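Local coordinates for protein BpsB (PgaB), Poly-beta-1,6-N-acetyl-D-glucosamine N-deacetylase (Bordetella bronchiseptica RB50, PDB 5BU6) that removes acetyl groups from the N-acetylglucosamine units of poly-beta-1,6-N-acetyl-D-glucosamine as a family 4 carbohydrate esterase and is required for biofilm formation, at residues Phe47-Ile50 with Arg51-Phe55; Phe133-Thr136 with Trp137-Arg141; Tyr192-Arg195 with Val196-Asp199. The protein carries 5 engineered substitutions. All blocks are in the same frame, centred on the assembly; numbering follows the deposited sequence.

In the fold
All three contacts are local: contact 1 closes the C-terminal end of helix 43-52, contact 2 opens helix 137-145, and contact 3 spans two turns within helix 189-211. Each is partly buried, with one flank against the protein body. At contact 1, Trp49 and Lys53 meet on the exposed flank while Ile50 faces strand 77-83. Contact 2 comes closest to a bound nickel ion, the Trp137 side chain lying about 5 Å from one; its capping bonds are joined by an apolar pair, Met135 and Leu140, packed on strand 104-108. Contact 3 is the most highly charged, its arginines and aspartate held by partners outside the helix. Contacts 1 and 3 lie on opposite sides of the chain's centre.

Contact 1. Residues Phe47-Ile50 with Arg51-Phe55; sequences FEWI and RVKGF
The C-terminal end of helix 43-52 is where Trp49 and Ile50 meet Lys53 and Phe55, as the chain turns toward strand 56-57. The last regular turn is closed by Val52 N to Glu48 O (2.9 Å) and Lys53 N to Trp49 O (2.9 Å). Gly54 leaves the helix with positive phi (84°), and Phe55 N reaches back to Ile50 O at 3.1 Å, while Gly54 N bonds to Arg51 O.

Trp49 has CG anti to its backbone N (chi1 172°), which swings the indole outward, with one face turned to Lys53 and Phe55. Lys53, bent at chi2, lays its CG over the five-membered ring, 3.7 Å from the centroid, a CH-pi contact; its CE comes close to NE1 of Trp49. Farther along the indole, CH2 of Trp49 lies 3.9 Å from CE2 of Phe55, the two ring planes inclined at 49°. On the inner flank CG2 of Ile50 touches CB of Phe55 at 3.7 Å, and Ile50 packs on Leu80 and Phe55 on Ile78 of strand 77-83. Glu48 and Arg51 run side by side, but OE2 of Glu48 lies well out of the guanidinium plane, 4.0 Å from NH2 of Arg51, and no N-H points at it, so any attraction is probably of charge alone. The glycine with positive phi and the two bonds back into the last turn are the signature of a Schellman motif.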
# COMPACT_ATOMS: atom_id res chain seq x y z
N PHE A 47 -7.72 2.49 -17.35
CA PHE A 47 -8.83 1.57 -17.15
C PHE A 47 -9.31 1.00 -18.48
O PHE A 47 -9.76 -0.14 -18.54
CB PHE A 47 -9.98 2.25 -16.43
CG PHE A 47 -9.83 2.26 -14.93
CD1 PHE A 47 -8.57 2.23 -14.35
CD2 PHE A 47 -10.94 2.29 -14.11
CE1 PHE A 47 -8.43 2.24 -12.97
CE2 PHE A 47 -10.80 2.30 -12.73
CZ PHE A 47 -9.54 2.27 -12.16
N GLU A 48 -9.19 1.79 -19.54
CA GLU A 48 -9.52 1.33 -20.88
C GLU A 48 -8.49 0.34 -21.43
O GLU A 48 -8.85 -0.61 -22.13
CB GLU A 48 -9.67 2.51 -21.84
CG GLU A 48 -10.92 3.36 -21.61
CD GLU A 48 -12.21 2.66 -22.02
OE1 GLU A 48 -13.29 3.23 -21.78
OE2 GLU A 48 -12.14 1.55 -22.59
N TRP A 49 -7.21 0.56 -21.14
CA TRP A 49 -6.16 -0.39 -21.53
C TRP A 49 -6.40 -1.74 -20.87
O TRP A 49 -6.34 -2.79 -21.52
CB TRP A 49 -4.77 0.14 -21.13
CG TRP A 49 -3.61 -0.84 -21.30
CD1 TRP A 49 -3.04 -1.24 -22.47
CD2 TRP A 49 -2.87 -1.49 -20.25
NE1 TRP A 49 -2.00 -2.11 -22.23
CE2 TRP A 49 -1.87 -2.28 -20.88
CE3 TRP A 49 -2.95 -1.49 -18.86
CZ2 TRP A 49 -0.97 -3.06 -20.15
CZ3 TRP A 49 -2.05 -2.27 -18.14
CH2 TRP A 49 -1.08 -3.05 -18.79
N ILE A 50 -6.69 -1.70 -19.57
CA ILE A 50 -6.95 -2.92 -18.80
C ILE A 50 -8.05 -3.72 -19.49
O ILE A 50 -7.88 -4.89 -19.77
CB ILE A 50 -7.35 -2.58 -17.36
CG1 ILE A 50 -6.14 -2.02 -16.60
CG2 ILE A 50 -7.91 -3.81 -16.64
CD1 ILE A 50 -6.44 -1.55 -15.22
N ARG A 51 -9.16 -3.04 -19.78
CA ARG A 51 -10.30 -3.66 -20.43
C ARG A 51 -9.96 -4.25 -21.79
O ARG A 51 -10.20 -5.43 -22.03
CB ARG A 51 -11.42 -2.63 -20.59
CG ARG A 51 -12.72 -3.20 -21.10
CD ARG A 51 -13.71 -2.10 -21.44
NE ARG A 51 -14.63 -1.83 -20.33
CZ ARG A 51 -15.54 -0.87 -20.35
NH1 ARG A 51 -16.34 -0.68 -19.31
NH2 ARG A 51 -15.65 -0.08 -21.42
N VAL A 52 -9.39 -3.44 -22.69
CA VAL A 52 -9.17 -3.87 -24.06
C VAL A 52 -8.12 -4.99 -24.16
O VAL A 52 -8.22 -5.82 -25.06
CB VAL A 52 -8.74 -2.67 -24.97
CG1 VAL A 52 -7.32 -2.23 -24.69
CG2 VAL A 52 -8.89 -3.03 -26.42
N LYS A 53 -7.16 -5.03 -23.24
CA LYS A 53 -6.12 -6.08 -23.27
C LYS A 53 -6.64 -7.38 -22.65
O LYS A 53 -5.93 -8.38 -22.59
CB LYS A 53 -4.86 -5.63 -22.53
CG LYS A 53 -4.11 -4.47 -23.19
CD LYS A 53 -3.42 -4.90 -24.45
CE LYS A 53 -2.71 -3.72 -25.10
NZ LYS A 53 -2.18 -4.09 -26.42
N GLY A 54 -7.87 -7.35 -22.17
CA GLY A 54 -8.48 -8.55 -21.63
C GLY A 54 -8.14 -8.87 -20.18
O GLY A 54 -8.37 -10.01 -19.75
N PHE A 55 -7.61 -7.91 -19.42
CA PHE A 55 -7.32 -8.18 -18.02
C PHE A 55 -8.62 -8.25 -17.27
O PHE A 55 -9.60 -7.62 -17.66
CB PHE A 55 -6.39 -7.12 -17.40
CG PHE A 55 -4.98 -7.19 -17.90
CD1 PHE A 55 -4.13 -8.20 -17.48
CD2 PHE A 55 -4.49 -6.23 -18.78
CE1 PHE A 55 -2.82 -8.27 -17.94
CE2 PHE A 55 -3.18 -6.29 -19.24
CZ PHE A 55 -2.35 -7.31 -18.82

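Contact 2. Residues Phe133-Thr136 with Trp137-Arg141; sequences FFMT and WAQLR
Thr136 and Gln139 reach across the first turn of helix 137-145, each side chain turned to the backbone N-H of the other. The Gln139 chain is extended beyond CG and runs back obliquely across Thr136, so that its OE1 accepts from Thr136 N at 2.9 Å. This bond is fairly straight at the hydrogen (163°), yet the donor stands above the amide plane, 45° out of it. In return OG1 of Thr136 accepts from Gln139 N at 3.2 Å. It can do so because chi1 of 67° sets the hydroxyl oxygen between the backbone N and the carbonyl carbon, over the opening of the helix. The same oxygen lies 3.4 Å from CG of Gln139, where the two side chains cross.

Together the reciprocal bonds make a capping box, with Thr136 as N-cap, and satisfy two N-H groups at the helix start. The main-chain bond from Leu140 N to Thr136 O (3.0 Å) completes the turn. OE1 of Gln139 also lies 3.3 Å from CA of Met135, bringing the amide up to the incoming loop.

On the buried flank Met135 and Leu140 meet at about a right angle. Bent at chi3, the methionine chain brings its CE methyl to CD2 of Leu140 at 3.6 Å, and both side chains rest on Val106 of strand 104-108. Trp137 leads off in another direction: its ring stacks on His210, and NE1 bonds to OD1 of Asp114. Its side chain comes within about 5 Å of a nickel ion and about 4 Å of a bound thiocyanate.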
# COMPACT_ATOMS: atom_id res chain seq x y z
N PHE A 133 -5.82 17.36 2.46
CA PHE A 133 -5.32 16.68 1.26
C PHE A 133 -5.69 15.20 1.25
O PHE A 133 -5.61 14.54 0.22
CB PHE A 133 -3.80 16.83 1.12
CG PHE A 133 -3.37 18.11 0.46
CD1 PHE A 133 -4.20 19.21 0.47
CD2 PHE A 133 -2.16 18.19 -0.20
CE1 PHE A 133 -3.83 20.40 -0.16
CE2 PHE A 133 -1.77 19.38 -0.83
CZ PHE A 133 -2.61 20.48 -0.81
N PHE A 134 -6.06 14.67 2.41
CA PHE A 134 -6.37 13.24 2.53
C PHE A 134 -7.87 12.95 2.67
O PHE A 134 -8.61 13.75 3.23
CB PHE A 134 -5.61 12.67 3.74
CG PHE A 134 -4.12 12.78 3.59
CD1 PHE A 134 -3.43 11.86 2.84
CD2 PHE A 134 -3.43 13.84 4.14
CE1 PHE A 134 -2.06 11.97 2.67
CE2 PHE A 134 -2.07 13.95 3.98
CZ PHE A 134 -1.38 13.02 3.24
N MET A 135 -8.28 11.79 2.16
CA MET A 135 -9.61 11.25 2.37
C MET A 135 -9.99 11.21 3.83
O MET A 135 -9.15 10.93 4.70
CB MET A 135 -9.71 9.82 1.83
CG MET A 135 -9.94 9.69 0.38
SD MET A 135 -10.15 7.93 0.00
CE MET A 135 -8.53 7.30 0.41
N THR A 136 -11.26 11.46 4.11
CA THR A 136 -11.73 11.34 5.49
C THR A 136 -12.05 9.90 5.83
O THR A 136 -12.15 9.04 4.95
CB THR A 136 -12.95 12.23 5.73
OG1 THR A 136 -14.06 11.73 4.99
CG2 THR A 136 -12.63 13.67 5.33
N TRP A 137 -12.18 9.63 7.12
CA TRP A 137 -12.56 8.30 7.56
C TRP A 137 -13.93 7.92 7.00
O TRP A 137 -14.16 6.77 6.65
CB TRP A 137 -12.57 8.20 9.08
CG TRP A 137 -11.22 7.99 9.74
CD1 TRP A 137 -10.64 8.80 10.67
CD2 TRP A 137 -10.31 6.91 9.52
NE1 TRP A 137 -9.42 8.28 11.05
CE2 TRP A 137 -9.21 7.11 10.38
CE3 TRP A 137 -10.34 5.76 8.71
CZ2 TRP A 137 -8.13 6.22 10.44
CZ3 TRP A 137 -9.26 4.89 8.77
CH2 TRP A 137 -8.18 5.12 9.62
N ALA A 138 -14.84 8.89 6.97
CA ALA A 138 -16.19 8.65 6.46
C ALA A 138 -16.14 8.23 5.00
O ALA A 138 -16.85 7.31 4.57
CB ALA A 138 -17.04 9.89 6.61
N GLN A 139 -15.29 8.90 4.23
CA GLN A 139 -15.09 8.54 2.83
C GLN A 139 -14.51 7.11 2.68
O GLN A 139 -14.97 6.33 1.86
CB GLN A 139 -14.18 9.57 2.14
CG GLN A 139 -14.92 10.88 1.83
CD GLN A 139 -13.98 12.03 1.51
OE1 GLN A 139 -12.77 11.93 1.64
NE2 GLN A 139 -14.56 13.15 1.10
N LEU A 140 -13.51 6.77 3.49
CA LEU A 140 -12.97 5.41 3.45
C LEU A 140 -14.00 4.35 3.81
O LEU A 140 -14.05 3.28 3.18
CB LEU A 140 -11.77 5.27 4.40
CG LEU A 140 -10.48 5.90 3.88
CD1 LEU A 140 -9.53 6.12 5.04
CD2 LEU A 140 -9.83 5.02 2.82
N ARG A 141 -14.81 4.63 4.82
CA ARG A 141 -15.84 3.70 5.23
C ARG A 141 -16.85 3.50 4.10
O ARG A 141 -17.31 2.38 3.87
CB ARG A 141 -16.54 4.19 6.50
CG ARG A 141 -17.69 3.30 6.96
CD ARG A 141 -18.13 3.71 8.36
NE ARG A 141 -19.49 3.28 8.69
CZ ARG A 141 -19.82 2.06 9.11
NH1 ARG A 141 -21.09 1.77 9.40
NH2 ARG A 141 -18.89 1.13 9.24

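Contact 3. Residues Tyr192-Arg195 with Val196-Asp199; sequences YRAR and VRQD
Val196 sets its CG2 methyl 3.7 Å from CE1 of Tyr192, one turn earlier in helix 189-211. The two side chains lie side by side and point the same way, while Val196 N bonds to Tyr192 O at 3.1 Å. The phenol OH of Tyr192 goes on to Ala174 O and Asn226 ND2.

Arg197 follows, its N bonded to Arg193 O at 2.8 Å. CG is anti to the backbone N (chi1 -160°) and the chain bends at chi3, folding the guanidinium back over the preceding turn. Arg193 O lies over one face of that group, offset toward its rim, and NH1 comes within 3.7 Å of CA of Ala194. NH2 of Arg197 is 4.5 Å from NH1 of Arg193, near acids of helix 227-235: Glu235 forms a salt bridge with NE of Arg197, and NH2 of Arg193 has a salt bridge to Asp228 and a hydrogen bond to OE1 of Gln231.

Gln198 N bonds to Ala194 O at 2.9 Å. Last comes Asp199, whose N bonds to Arg195 O at 3.0 Å. Its two carboxylate oxygens take the backbone N-H groups of His156 and Asn157, while Arg195 pairs with Glu187. With the like charges of Arg193 and Arg197 probably offset by those acids, the polar ends are directed largely to partners outside the helix, while backbone bonds and the Tyr192-Val196 contact join its turns.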
# COMPACT_ATOMS: atom_id res chain seq x y z
N TYR A 192 13.42 -2.42 18.09
CA TYR A 192 13.02 -2.32 16.69
C TYR A 192 11.74 -3.09 16.40
O TYR A 192 10.80 -2.56 15.81
CB TYR A 192 14.16 -2.83 15.81
CG TYR A 192 13.81 -3.07 14.37
CD1 TYR A 192 13.25 -2.07 13.59
CD2 TYR A 192 14.07 -4.30 13.79
CE1 TYR A 192 12.94 -2.30 12.25
CE2 TYR A 192 13.78 -4.54 12.47
CZ TYR A 192 13.21 -3.55 11.70
OH TYR A 192 12.94 -3.81 10.38
N ARG A 193 11.70 -4.35 16.84
CA ARG A 193 10.51 -5.18 16.65
C ARG A 193 9.29 -4.54 17.30
O ARG A 193 8.22 -4.48 16.69
CB ARG A 193 10.73 -6.58 17.24
CG ARG A 193 11.51 -7.51 16.33
CD ARG A 193 11.82 -8.86 17.02
NE ARG A 193 12.28 -9.83 16.04
CZ ARG A 193 11.48 -10.69 15.41
NH1 ARG A 193 10.18 -10.72 15.69
NH2 ARG A 193 11.99 -11.53 14.52
N ALA A 194 9.47 -4.06 18.52
CA ALA A 194 8.40 -3.41 19.28
C ALA A 194 7.83 -2.19 18.53
O ALA A 194 6.61 -2.01 18.44
CB ALA A 194 8.88 -3.00 20.65
N ARG A 195 8.72 -1.35 18.00
CA ARG A 195 8.27 -0.17 17.27
C ARG A 195 7.44 -0.57 16.05
O ARG A 195 6.33 -0.06 15.86
CB ARG A 195 9.46 0.70 16.86
CG ARG A 195 9.10 1.95 16.04
CD ARG A 195 10.32 2.88 15.86
NE ARG A 195 11.45 2.23 15.18
CZ ARG A 195 11.52 2.06 13.86
NH1 ARG A 195 10.55 2.51 13.08
NH2 ARG A 195 12.57 1.45 13.32
N VAL A 196 7.94 -1.49 15.24
CA VAL A 196 7.19 -1.90 14.05
C VAL A 196 5.89 -2.60 14.43
O VAL A 196 4.85 -2.36 13.81
CB VAL A 196 8.02 -2.83 13.15
CG1 VAL A 196 7.17 -3.32 12.00
CG2 VAL A 196 9.27 -2.11 12.64
N ARG A 197 5.92 -3.47 15.45
CA ARG A 197 4.69 -4.13 15.90
C ARG A 197 3.59 -3.16 16.34
O ARG A 197 2.46 -3.26 15.90
CB ARG A 197 4.96 -5.09 17.05
CG ARG A 197 3.85 -6.12 17.22
CD ARG A 197 4.11 -7.01 18.42
NE ARG A 197 5.26 -7.89 18.25
CZ ARG A 197 6.45 -7.68 18.80
NH1 ARG A 197 6.65 -6.62 19.57
NH2 ARG A 197 7.45 -8.54 18.60
N GLN A 198 3.95 -2.23 17.22
CA GLN A 198 3.00 -1.23 17.70
C GLN A 198 2.45 -0.40 16.56
O GLN A 198 1.26 -0.10 16.53
CB GLN A 198 3.67 -0.33 18.74
CG GLN A 198 2.74 0.71 19.36
CD GLN A 198 1.82 0.13 20.42
OE1 GLN A 198 0.87 -0.60 20.11
NE2 GLN A 198 2.08 0.47 21.68
N ASP A 199 3.31 -0.05 15.60
CA ASP A 199 2.86 0.67 14.41
C ASP A 199 1.77 -0.09 13.66
O ASP A 199 0.72 0.46 13.37
CB ASP A 199 4.03 0.94 13.48
CG ASP A 199 3.66 1.87 12.34
OD1 ASP A 199 3.04 1.39 11.36
OD2 ASP A 199 3.97 3.08 12.43